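Local coordinates for protein soluble lytic transglycosylase B3 (PDB 5ANZ) that probably cleaves the glycan strands of peptidoglycan as a lytic transglycosylase of cell-wall turnover, and binds a calcium ion, at residues K243-I248 with I323-N328; Q251-E256 with V336-D341; E125-A128 with D133-A136; A139-G142 with N146-S149; L181-H186 with T211-A216. One frame throughout, in Å; residues are numbered along the deposited sequence. Where two conformers were deposited one is given.

Interaction 1: residues K243-I248 with I323-N328; sequences KASGWI and ILKYNN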
# COMPACT_ATOMS: atom_id res chain seq x y z
N LYS A 243 -10.29 6.10 -8.83
CA LYS A 243 -10.53 7.12 -9.83
C LYS A 243 -10.08 8.47 -9.28
O LYS A 243 -9.45 9.25 -10.00
CB LYS A 243 -12.01 7.16 -10.25
CG LYS A 243 -12.35 8.19 -11.33
CD LYS A 243 -11.68 7.84 -12.69
CE LYS A 243 -11.98 8.91 -13.76
NZ LYS A 243 -13.41 8.91 -14.22
N ALA A 244 -10.39 8.73 -8.00
CA ALA A 244 -9.97 9.99 -7.36
C ALA A 244 -8.44 10.07 -7.32
O ALA A 244 -7.87 11.17 -7.34
CB ALA A 244 -10.54 10.09 -5.95
N SER A 245 -7.80 8.91 -7.28
CA SER A 245 -6.34 8.80 -7.21
C SER A 245 -5.68 8.86 -8.58
O SER A 245 -4.45 8.78 -8.67
CB SER A 245 -5.93 7.49 -6.51
OG SER A 245 -6.38 7.46 -5.16
N GLY A 246 -6.48 8.99 -9.64
CA GLY A 246 -5.97 9.28 -10.97
C GLY A 246 -6.04 8.16 -12.00
O GLY A 246 -5.48 8.28 -13.10
N TRP A 247 -6.73 7.07 -11.68
CA TRP A 247 -6.84 5.95 -12.62
C TRP A 247 -7.30 6.34 -14.00
O TRP A 247 -8.32 7.04 -14.17
CB TRP A 247 -7.82 4.89 -12.09
CG TRP A 247 -7.63 3.57 -12.78
CD1 TRP A 247 -8.32 3.09 -13.88
CD2 TRP A 247 -6.67 2.57 -12.45
NE1 TRP A 247 -7.84 1.85 -14.23
CE2 TRP A 247 -6.82 1.51 -13.36
CE3 TRP A 247 -5.68 2.48 -11.46
CZ2 TRP A 247 -6.03 0.37 -13.32
CZ3 TRP A 247 -4.90 1.34 -11.41
CH2 TRP A 247 -5.07 0.30 -12.34
N ILE A 248 -6.56 5.88 -15.01
CA ILE A 248 -6.97 6.01 -16.39
C ILE A 248 -7.37 4.64 -16.91
O ILE A 248 -6.52 3.76 -17.03
CB ILE A 248 -5.87 6.59 -17.26
CG1 ILE A 248 -5.45 7.96 -16.73
CG2 ILE A 248 -6.33 6.65 -18.70
CD1 ILE A 248 -4.05 8.37 -17.16
N ILE A 323 -2.29 3.46 -7.51
CA ILE A 323 -2.32 2.37 -6.56
C ILE A 323 -1.53 2.75 -5.30
O ILE A 323 -1.90 2.40 -4.19
CB ILE A 323 -1.74 1.10 -7.18
CG1 ILE A 323 -2.60 0.68 -8.38
CG2 ILE A 323 -1.64 -0.00 -6.11
CD1 ILE A 323 -1.90 -0.31 -9.31
N LEU A 324 -0.45 3.51 -5.47
CA LEU A 324 0.36 3.91 -4.31
C LEU A 324 -0.42 4.78 -3.33
O LEU A 324 -0.07 4.87 -2.15
CB LEU A 324 1.61 4.64 -4.79
CG LEU A 324 2.70 3.78 -5.42
CD1 LEU A 324 3.78 4.69 -5.99
CD2 LEU A 324 3.29 2.86 -4.38
N LYS A 325 -1.47 5.43 -3.82
CA LYS A 325 -2.27 6.27 -2.93
C LYS A 325 -3.13 5.38 -2.03
O LYS A 325 -3.64 5.82 -0.99
CB LYS A 325 -3.13 7.25 -3.74
CG LYS A 325 -2.32 8.23 -4.56
CD LYS A 325 -3.22 9.27 -5.21
CE LYS A 325 -2.42 10.40 -5.84
NZ LYS A 325 -1.88 10.04 -7.18
N TYR A 326 -3.29 4.12 -2.41
CA TYR A 326 -4.07 3.17 -1.63
C TYR A 326 -3.18 2.60 -0.52
O TYR A 326 -3.59 2.48 0.64
CB TYR A 326 -4.64 2.04 -2.54
CG TYR A 326 -5.97 1.49 -2.09
CD1 TYR A 326 -6.06 0.74 -0.93
CD2 TYR A 326 -7.15 1.72 -2.81
CE1 TYR A 326 -7.27 0.25 -0.49
CE2 TYR A 326 -8.38 1.23 -2.37
CZ TYR A 326 -8.43 0.49 -1.21
OH TYR A 326 -9.62 -0.03 -0.77
N ASN A 327 -1.93 2.30 -0.88
CA ASN A 327 -0.91 1.85 0.05
C ASN A 327 0.43 2.25 -0.56
O ASN A 327 0.79 1.83 -1.65
CB ASN A 327 -1.02 0.33 0.30
CG ASN A 327 0.11 -0.22 1.18
OD1 ASN A 327 1.25 0.23 1.13
ND2 ASN A 327 -0.21 -1.25 1.95
N ASN A 328 1.14 3.11 0.16
CA ASN A 328 2.36 3.71 -0.36
C ASN A 328 3.56 2.81 -0.19
O ASN A 328 4.54 3.18 0.45
CB ASN A 328 2.61 5.05 0.34
CG ASN A 328 3.55 5.94 -0.43
OD1 ASN A 328 3.68 5.81 -1.64
ND2 ASN A 328 4.22 6.85 0.27

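Interaction 2: residues Q251-E256 with V336-D341; sequences QPWGFE and VGLLAD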
# COMPACT_ATOMS: atom_id res chain seq x y z
N GLN A 251 -5.35 1.85 -19.26
CA GLN A 251 -3.92 2.11 -19.35
C GLN A 251 -3.19 1.13 -18.44
O GLN A 251 -3.64 0.85 -17.34
CB GLN A 251 -3.60 3.57 -18.95
CG GLN A 251 -2.28 4.08 -19.49
CD GLN A 251 -2.06 5.55 -19.18
OE1 GLN A 251 -1.47 5.89 -18.15
NE2 GLN A 251 -2.54 6.42 -20.06
N PRO A 252 -2.06 0.57 -18.90
CA PRO A 252 -1.35 -0.36 -18.01
C PRO A 252 -0.75 0.34 -16.79
O PRO A 252 -0.35 1.51 -16.88
CB PRO A 252 -0.23 -0.94 -18.91
CG PRO A 252 -0.12 -0.01 -20.08
CD PRO A 252 -1.48 0.64 -20.25
N TRP A 253 -0.71 -0.36 -15.66
CA TRP A 253 -0.02 0.16 -14.48
C TRP A 253 1.47 0.26 -14.76
O TRP A 253 2.18 1.09 -14.20
CB TRP A 253 -0.28 -0.73 -13.27
CG TRP A 253 0.12 -2.15 -13.50
CD1 TRP A 253 -0.69 -3.17 -13.96
CD2 TRP A 253 1.42 -2.71 -13.33
NE1 TRP A 253 0.05 -4.34 -14.05
CE2 TRP A 253 1.34 -4.08 -13.68
CE3 TRP A 253 2.65 -2.18 -12.90
CZ2 TRP A 253 2.44 -4.92 -13.61
CZ3 TRP A 253 3.74 -3.02 -12.84
CH2 TRP A 253 3.63 -4.38 -13.19
N GLY A 254 1.94 -0.62 -15.64
CA GLY A 254 3.36 -0.70 -15.92
C GLY A 254 3.63 -2.05 -16.51
O GLY A 254 2.72 -2.84 -16.78
N PHE A 255 4.90 -2.32 -16.75
CA PHE A 255 5.27 -3.59 -17.35
C PHE A 255 6.75 -3.86 -17.17
O PHE A 255 7.54 -2.94 -16.95
CB PHE A 255 4.90 -3.60 -18.85
CG PHE A 255 5.27 -2.33 -19.58
CD1 PHE A 255 6.54 -2.13 -20.07
CD2 PHE A 255 4.33 -1.32 -19.75
CE1 PHE A 255 6.87 -0.97 -20.73
CE2 PHE A 255 4.65 -0.16 -20.40
CZ PHE A 255 5.93 0.03 -20.89
N GLU A 256 7.12 -5.13 -17.26
CA GLU A 256 8.52 -5.50 -17.15
C GLU A 256 9.31 -5.08 -18.37
O GLU A 256 8.80 -5.11 -19.49
CB GLU A 256 8.65 -7.01 -16.94
CG GLU A 256 10.07 -7.43 -16.63
CD GLU A 256 10.19 -8.91 -16.34
OE1 GLU A 256 9.18 -9.63 -16.50
OE2 GLU A 256 11.30 -9.33 -15.94
N VAL A 336 -0.28 -5.57 -6.62
CA VAL A 336 -1.59 -5.27 -7.19
C VAL A 336 -1.60 -5.35 -8.72
O VAL A 336 -2.48 -5.96 -9.31
CB VAL A 336 -2.09 -3.89 -6.75
CG1 VAL A 336 -3.33 -3.48 -7.52
CG2 VAL A 336 -2.38 -3.91 -5.26
N GLY A 337 -0.62 -4.72 -9.36
CA GLY A 337 -0.58 -4.74 -10.81
C GLY A 337 -0.41 -6.14 -11.38
O GLY A 337 -1.11 -6.54 -12.31
N LEU A 338 0.52 -6.89 -10.81
CA LEU A 338 0.74 -8.28 -11.26
C LEU A 338 -0.45 -9.20 -10.96
O LEU A 338 -0.74 -10.12 -11.72
CB LEU A 338 2.01 -8.86 -10.64
CG LEU A 338 3.33 -8.21 -11.07
CD1 LEU A 338 4.46 -8.68 -10.18
CD2 LEU A 338 3.63 -8.51 -12.55
N LEU A 339 -1.13 -8.96 -9.84
CA LEU A 339 -2.32 -9.76 -9.55
C LEU A 339 -3.42 -9.47 -10.58
O LEU A 339 -4.07 -10.38 -11.10
CB LEU A 339 -2.83 -9.48 -8.14
CG LEU A 339 -4.08 -10.27 -7.72
CD1 LEU A 339 -3.87 -11.79 -7.82
CD2 LEU A 339 -4.44 -9.88 -6.29
N ALA A 340 -3.65 -8.18 -10.86
CA ALA A 340 -4.63 -7.82 -11.87
C ALA A 340 -4.28 -8.47 -13.20
O ALA A 340 -5.13 -9.04 -13.86
CB ALA A 340 -4.71 -6.31 -12.02
N ASP A 341 -3.00 -8.40 -13.57
CA ASP A 341 -2.56 -9.06 -14.81
C ASP A 341 -2.78 -10.58 -14.79
O ASP A 341 -3.13 -11.20 -15.80
CB ASP A 341 -1.06 -8.81 -15.05
CG ASP A 341 -0.74 -7.37 -15.40
OD1 ASP A 341 -1.67 -6.56 -15.62
OD2 ASP A 341 0.48 -7.06 -15.51
O HOH W 1 1.99 -5.39 -17.11

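Interaction 3: residues E125-A128 with D133-A136; sequences EVDA and DADA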
# COMPACT_ATOMS: atom_id res chain seq x y z
N GLU A 125 -21.01 -2.47 -14.15
CA GLU A 125 -21.63 -1.19 -13.84
C GLU A 125 -20.64 -0.25 -13.15
O GLU A 125 -20.67 0.96 -13.35
CB GLU A 125 -22.89 -1.41 -12.99
CG GLU A 125 -23.95 -2.20 -13.74
CD GLU A 125 -25.17 -2.54 -12.91
OE1 GLU A 125 -25.08 -2.55 -11.66
OE2 GLU A 125 -26.24 -2.80 -13.51
N VAL A 126 -19.75 -0.82 -12.34
CA VAL A 126 -18.74 -0.02 -11.65
C VAL A 126 -17.63 0.41 -12.60
O VAL A 126 -17.24 1.57 -12.61
CB VAL A 126 -18.13 -0.81 -10.47
CG1 VAL A 126 -16.87 -0.12 -9.96
CG2 VAL A 126 -19.16 -0.96 -9.35
N ASP A 127 -17.12 -0.56 -13.38
CA ASP A 127 -16.11 -0.35 -14.43
C ASP A 127 -16.56 0.77 -15.35
O ASP A 127 -15.76 1.61 -15.75
CB ASP A 127 -15.89 -1.68 -15.20
CG ASP A 127 -14.74 -1.62 -16.23
OD1 ASP A 127 -14.71 -0.68 -17.07
OD2 ASP A 127 -13.90 -2.57 -16.25
N ALA A 128 -17.85 0.78 -15.67
CA ALA A 128 -18.42 1.76 -16.59
C ALA A 128 -18.76 3.10 -15.94
O ALA A 128 -18.60 4.15 -16.57
CB ALA A 128 -19.66 1.17 -17.27
N ASP A 133 -10.85 -0.09 -14.31
CA ASP A 133 -10.83 -1.48 -14.76
C ASP A 133 -11.21 -2.44 -13.64
O ASP A 133 -10.69 -2.35 -12.53
CB ASP A 133 -9.44 -1.83 -15.30
CG ASP A 133 -9.08 -0.99 -16.51
OD1 ASP A 133 -9.46 -1.38 -17.63
OD2 ASP A 133 -8.46 0.08 -16.35
N ALA A 134 -12.11 -3.36 -13.97
CA ALA A 134 -12.60 -4.33 -12.99
C ALA A 134 -11.46 -5.14 -12.40
O ALA A 134 -11.49 -5.48 -11.22
CB ALA A 134 -13.62 -5.26 -13.63
N ASP A 135 -10.47 -5.48 -13.23
CA ASP A 135 -9.40 -6.36 -12.77
C ASP A 135 -8.58 -5.67 -11.69
O ASP A 135 -8.12 -6.31 -10.74
CB ASP A 135 -8.49 -6.80 -13.91
CG ASP A 135 -9.16 -7.79 -14.86
OD1 ASP A 135 -10.24 -8.34 -14.53
OD2 ASP A 135 -8.58 -8.03 -15.94
N ALA A 136 -8.42 -4.35 -11.82
CA ALA A 136 -7.68 -3.60 -10.81
C ALA A 136 -8.48 -3.46 -9.51
O ALA A 136 -7.92 -3.63 -8.44
CB ALA A 136 -7.30 -2.22 -11.33
O HOH W 2 -11.65 -3.16 -17.76

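Interaction 4: residues A139-G142 with N146-S149; sequences AIWG and NYGS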
# COMPACT_ATOMS: atom_id res chain seq x y z
N ALA A 139 -8.25 -6.78 -7.89
CA ALA A 139 -6.92 -7.03 -7.34
C ALA A 139 -6.72 -6.30 -6.02
O ALA A 139 -6.13 -6.84 -5.10
CB ALA A 139 -5.83 -6.62 -8.36
N ILE A 140 -7.19 -5.06 -5.94
CA ILE A 140 -7.06 -4.30 -4.69
C ILE A 140 -7.84 -5.02 -3.58
O ILE A 140 -7.36 -5.16 -2.44
CB ILE A 140 -7.57 -2.85 -4.86
CG1 ILE A 140 -6.65 -2.02 -5.77
CG2 ILE A 140 -7.75 -2.17 -3.47
CD1 ILE A 140 -5.39 -1.43 -5.12
N TRP A 141 -9.04 -5.46 -3.92
CA TRP A 141 -9.90 -6.17 -2.99
C TRP A 141 -9.19 -7.43 -2.48
O TRP A 141 -9.23 -7.76 -1.30
CB TRP A 141 -11.19 -6.55 -3.72
CG TRP A 141 -12.35 -7.04 -2.91
CD1 TRP A 141 -12.63 -6.81 -1.58
CD2 TRP A 141 -13.42 -7.82 -3.42
NE1 TRP A 141 -13.83 -7.41 -1.25
CE2 TRP A 141 -14.33 -8.04 -2.36
CE3 TRP A 141 -13.72 -8.35 -4.68
CZ2 TRP A 141 -15.50 -8.77 -2.53
CZ3 TRP A 141 -14.89 -9.06 -4.85
CH2 TRP A 141 -15.76 -9.27 -3.78
N GLY A 142 -8.54 -8.15 -3.37
CA GLY A 142 -7.76 -9.32 -2.98
C GLY A 142 -6.60 -8.97 -2.05
O GLY A 142 -6.36 -9.66 -1.05
N ASN A 146 -8.40 -10.07 1.09
CA ASN A 146 -8.67 -11.38 0.49
C ASN A 146 -10.13 -11.49 0.02
O ASN A 146 -10.80 -12.48 0.29
CB ASN A 146 -8.35 -12.50 1.48
CG ASN A 146 -8.01 -13.79 0.78
OD1 ASN A 146 -7.40 -13.78 -0.30
ND2 ASN A 146 -8.41 -14.91 1.36
N TYR A 147 -10.59 -10.46 -0.67
CA TYR A 147 -11.94 -10.41 -1.24
C TYR A 147 -13.00 -10.48 -0.14
O TYR A 147 -14.06 -11.09 -0.33
CB TYR A 147 -12.13 -11.53 -2.26
CG TYR A 147 -10.96 -11.69 -3.22
CD1 TYR A 147 -10.74 -10.78 -4.24
CD2 TYR A 147 -10.11 -12.78 -3.12
CE1 TYR A 147 -9.69 -10.93 -5.12
CE2 TYR A 147 -9.04 -12.94 -4.00
CZ TYR A 147 -8.84 -12.01 -5.00
OH TYR A 147 -7.79 -12.18 -5.85
N GLY A 148 -12.68 -9.87 0.99
CA GLY A 148 -13.60 -9.79 2.11
C GLY A 148 -13.51 -10.88 3.16
O GLY A 148 -14.29 -10.88 4.13
N SER A 149 -12.60 -11.84 3.01
CA SER A 149 -12.51 -12.92 3.99
C SER A 149 -11.58 -12.59 5.17
O SER A 149 -11.60 -13.29 6.19
CB SER A 149 -12.05 -14.21 3.31
OG SER A 149 -10.68 -14.15 3.01

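Interaction 5: residues L181-H186 with T211-A216; sequences LKILQH and THNQYA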
# COMPACT_ATOMS: atom_id res chain seq x y z
N LEU A 181 -17.14 7.49 14.65
CA LEU A 181 -18.39 7.73 15.37
C LEU A 181 -19.43 8.37 14.46
O LEU A 181 -20.62 8.11 14.60
CB LEU A 181 -18.15 8.60 16.62
CG LEU A 181 -17.39 7.90 17.76
CD1 LEU A 181 -16.90 8.92 18.79
CD2 LEU A 181 -18.30 6.88 18.43
N LYS A 182 -18.98 9.20 13.51
CA LYS A 182 -19.90 9.83 12.57
C LYS A 182 -20.51 8.80 11.63
O LYS A 182 -21.68 8.92 11.25
CB LYS A 182 -19.20 10.93 11.77
CG LYS A 182 -18.69 12.06 12.64
CD LYS A 182 -18.11 13.20 11.80
CE LYS A 182 -17.69 14.37 12.68
NZ LYS A 182 -16.83 15.35 11.95
N ILE A 183 -19.71 7.81 11.27
CA ILE A 183 -20.18 6.70 10.46
C ILE A 183 -21.27 5.93 11.20
O ILE A 183 -22.32 5.61 10.63
CB ILE A 183 -19.04 5.75 10.09
CG1 ILE A 183 -18.00 6.50 9.23
CG2 ILE A 183 -19.59 4.53 9.35
CD1 ILE A 183 -16.75 5.67 8.89
N LEU A 184 -21.04 5.65 12.48
CA LEU A 184 -22.08 5.00 13.29
C LEU A 184 -23.32 5.87 13.42
O LEU A 184 -24.43 5.38 13.32
CB LEU A 184 -21.55 4.67 14.69
CG LEU A 184 -20.40 3.66 14.66
CD1 LEU A 184 -19.89 3.38 16.06
CD2 LEU A 184 -20.87 2.36 13.97
N GLN A 185 -23.12 7.17 13.64
CA GLN A 185 -24.23 8.10 13.76
C GLN A 185 -25.08 8.11 12.49
O GLN A 185 -26.31 8.18 12.55
CB GLN A 185 -23.70 9.50 14.08
CG GLN A 185 -24.77 10.55 14.24
CD GLN A 185 -24.42 11.55 15.32
OE1 GLN A 185 -23.97 11.17 16.40
NE2 GLN A 185 -24.63 12.83 15.04
N HIS A 186 -24.43 8.02 11.34
CA HIS A 186 -25.14 8.06 10.08
C HIS A 186 -25.83 6.73 9.77
O HIS A 186 -26.78 6.69 9.00
CB HIS A 186 -24.21 8.44 8.92
CG HIS A 186 -24.95 8.80 7.67
ND1 HIS A 186 -24.91 8.03 6.53
CD2 HIS A 186 -25.76 9.85 7.40
CE1 HIS A 186 -25.67 8.60 5.60
NE2 HIS A 186 -26.19 9.69 6.09
N THR A 211 -11.11 8.22 5.18
CA THR A 211 -11.20 7.82 3.78
C THR A 211 -12.59 7.31 3.43
O THR A 211 -13.14 7.61 2.37
CB THR A 211 -10.14 6.74 3.44
OG1 THR A 211 -8.84 7.29 3.65
CG2 THR A 211 -10.29 6.26 2.01
N HIS A 212 -13.18 6.53 4.32
CA HIS A 212 -14.56 6.11 4.14
C HIS A 212 -15.47 7.34 3.97
O HIS A 212 -16.29 7.40 3.04
CB HIS A 212 -15.04 5.27 5.33
CG HIS A 212 -16.49 4.91 5.27
ND1 HIS A 212 -16.94 3.71 4.78
CD2 HIS A 212 -17.59 5.62 5.62
CE1 HIS A 212 -18.26 3.69 4.83
NE2 HIS A 212 -18.68 4.82 5.34
N ASN A 213 -15.31 8.32 4.84
CA ASN A 213 -16.23 9.45 4.83
C ASN A 213 -16.11 10.32 3.57
O ASN A 213 -17.06 11.00 3.21
CB ASN A 213 -16.05 10.29 6.10
CG ASN A 213 -16.69 9.64 7.31
OD1 ASN A 213 -17.47 8.69 7.18
ND2 ASN A 213 -16.41 10.16 8.50
N GLN A 214 -14.95 10.28 2.91
CA GLN A 214 -14.78 11.04 1.68
C GLN A 214 -15.02 10.21 0.43
O GLN A 214 -15.50 10.73 -0.57
CB GLN A 214 -13.38 11.66 1.61
CG GLN A 214 -13.19 12.48 0.34
CD GLN A 214 -11.96 13.36 0.37
OE1 GLN A 214 -11.25 13.44 1.38
NE2 GLN A 214 -11.70 14.05 -0.74
N TYR A 215 -14.71 8.92 0.47
CA TYR A 215 -14.74 8.14 -0.78
C TYR A 215 -15.65 6.92 -0.81
O TYR A 215 -15.89 6.38 -1.88
CB TYR A 215 -13.32 7.67 -1.14
CG TYR A 215 -12.39 8.82 -1.37
CD1 TYR A 215 -12.42 9.52 -2.57
CD2 TYR A 215 -11.51 9.23 -0.38
CE1 TYR A 215 -11.56 10.61 -2.78
CE2 TYR A 215 -10.66 10.31 -0.58
CZ TYR A 215 -10.69 10.98 -1.79
OH TYR A 215 -9.85 12.06 -1.98
N ALA A 216 -16.17 6.48 0.32
CA ALA A 216 -17.11 5.38 0.26
C ALA A 216 -18.38 5.76 -0.51
O ALA A 216 -18.81 6.93 -0.54
CB ALA A 216 -17.47 4.88 1.66

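Interaction 1: residues K243-I248 with I323-N328
The polar part of this contact is one hydrogen bond: K325 NZ donates to the carbonyl oxygen S245 O over 3.2 Å. The nitrogen arrives at a C=O...N angle of 137° and tilted 29° from the carbonyl plane. It bonds just where helix 231-244 ends, since G246, with positive phi and G246 N bonded back to K243 O, closes that helix in a Schellman motif. The bend at chi4 of K325 (80°) turns the ammonium group back to the carbonyl after the rest of the chain has run past the serine.

Van der Waals contact accompanies the bond. The methylenes of K325 lie along the S245 side chain, and S245 CB to K325 CD, at 3.5 Å, is tighter than usual for two carbons. S245 OG is itself bonded to Y241 O, one turn back in its own helix.

A separate apolar touch pairs W247 with I323, the two side chains lying side by side and pointing the same way. I323 CG1 meets the indole at its edge, in the ring plane, 3.9 Å from W247 CZ3.

Together these pairs join the C-terminal end of helix 231-244 to that of helix 318-324. Helix 134-145 touches both segments, A136 against W247 and I140 against I323 and Y326, a residue of the N-acetylglucosamine site; helix 330-343 packs on I323 through Y332 and A333.

Interaction 2: residues Q251-E256 with V336-D341
W253 lies across G337 of helix 330-343, an indole-on-glycine packing that joins this helix to the start of strand 254-258 in the five-stranded antiparallel sheet of the lytic transglycosylase domain. From CB the side chain is directed by chi1 of 57°, which sets CG between the backbone N and the carbonyl carbon and turns the ring to the helix. G337 CA lies over the ring, 3.8 Å from both CG and CD2 of W253, and approaches CD1 and CE2 more closely. This alpha carbon stands 3.4 Å from the centroid of the five-membered ring, only 13° off its normal, a CH-pi contact over the face. So close an approach depends on the absence of a side chain at G337, because a beta carbon there would run into the indole.

Further out, W253 CZ2 has D341 OD2 as its nearest neighbour, at 3.5 Å. The same carbon touches L338 CD2 at 3.9 Å, the leucine crossing the ring at a slant. The polar tip, NE1, faces the carboxylate of D341, one helical turn after G337. Two weak hydrogen bonds share the indole N-H between both carboxylate oxygens, W253 NE1 lying 3.1 Å from D341 OD2 and 3.2 Å from D341 OD1. The carboxylate carbon sits at the ring edge, in plane, and the two planes are 31° apart. One water donates to G254 O at 2.7 Å and to D341 OD2 at 2.8 Å.

Interaction 3: residues E125-A128 with D133-A136
D127 and D133 bring their CA atoms to 5.4 Å where helix 120-130 gives way, across a short connection, to helix 134-145; D133 is the residue immediately before the second helix, at its N-cap position. The D133 side chain makes no capping bond; the amide A134 N, in the first turn, bonds instead to D127 OD2 of the first helix, over 3.0 Å with an N-H...O angle of 144°. The donor nitrogen lies above the carboxylate, 43° out of its plane. The carboxylate is carried there by chi1 of -174°, which swings CG away from the backbone nitrogen of D127 and out to the neighbouring helix.

OD2 makes the closest contacts. Besides the amide it lies 3.6 Å from D133 CA and 3.8 Å from A134 CB, so the oxygen sits against the backbone at the start of the helix.

A water adds a second link by donating to both acids, at 2.8 Å from D127 OD2 and likewise 2.8 Å from D133 OD1. It bridges carboxylate oxygens that are 4.8 Å apart. D133 OD2 accepts from G250 N and W247 NE1, which ties this helix start to the segment following helix 231-244. A134 and D135 also rest on L116 of helix 106-118.

Two acids beside a helix N-terminus imply a balance of charge: their mutual repulsion is probably eased by the bridging water and by the N-terminal dipole, which would favour a negative D127.

Interaction 4: residues A139-G142 with N146-S149
Two first torsions fold this corner together: chi1 of W141 (-168°) turns the indole outward from helix 134-145, so that one face meets the backbone of Y147, and chi1 of Y147 (-45°) sends the phenol ring back over G142. The chain can double back so sharply because N146 leaves the helix with positive phi and opens a type I' turn, N146 to S149.

Each ring then receives an alpha carbon over one face. Y147 CA stands 3.5 Å from the centroid of the indole five-membered ring, 6° off the normal. G142 CA lies equally near the centroid of the Y147 ring, and comes to 3.3 Å from Y147 CE1; the glycine leaves room for this, as a beta carbon would collide with the phenol ring. The two aromatic rings make an offset edge-to-face pair, with the edge of Y147 turned to the face of W141 and centroids 5.8 Å apart.

Backbone bonds lock the turn to the helix end. Y147 N donates to W141 O over 3.1 Å and N146 N to G142 O over 3.0 Å. Within the turn N146 ND2 donates to S149 OG, 2.9 Å away.

The polar ends have partners beyond the two segments: W141 NE1 bonds Q204 OE1, and Y147 OH bonds R108 O of helix 106-118. That helix also packs on both rings through R115, while F343 of helix 330-343 touches Y147 and L235 of helix 231-244 touches W141.

Interaction 5: residues L181-H186 with T211-A216
This is side-chain packing between two helices, with no hydrogen bond across it: I183, near the C-terminal end of helix 170-186, sits against H212 and N213 of helix 209-215. The short segments run at 53° to each other with axes 10.7 Å apart at closest approach, and I183 to N213 is the nearest pair of CA atoms, at 7.4 Å.

I183 carries the contact with its longer branch. CD1 approaches the imidazole obliquely and comes to 3.4 Å from H212 CD2, while I183 CG1 lies 3.7 Å from the same ring atom. Chi1 of H212 (175°) extends the imidazole away from its own backbone nitrogen and out to the isoleucine. N213 adds its amide beside the same branch, but the residue has two conformers, and the very short approach of its OD1 to I183 CG1 in one of them is doubtful. On one face of the imidazole lies A216 CB, just after the helix ends.

H212 NE2 bonds D188 OD2, beyond the two segments. In the conformer described, N213 ND2 bonds A179 O, in the same helix as I183.

T211 belongs to the N-acetylglucosamine site, which holds no sugar in this model. Helix 231-244 meets T211 through Y241, Y215 through A244 and A216 through S237, whereas helix 170-186 is backed by helices 48-61 and 66-73 through L181.

All five contacts belong to the lytic transglycosylase domain, and along the chain interactions 3, 4 and 5 close in turn before the crossed pair 1 and 2 opens. Helix 134-145 is the shared element: it starts in interaction 3, carries interaction 4, and touches both interactions 1 and 2 through I140. Interactions 1 and 2, with centres 13 Å apart, meet where I323 packs on V336, and interactions 2 and 3 meet where A340 packs on D135. Interaction 5 lies apart, its centre about 31 Å from that of interaction 2, and reaches interaction 1 through Y215 on A244. The sugar-binding residues Y326 and T211 thus belong to separate contacts joined by helix 231-244.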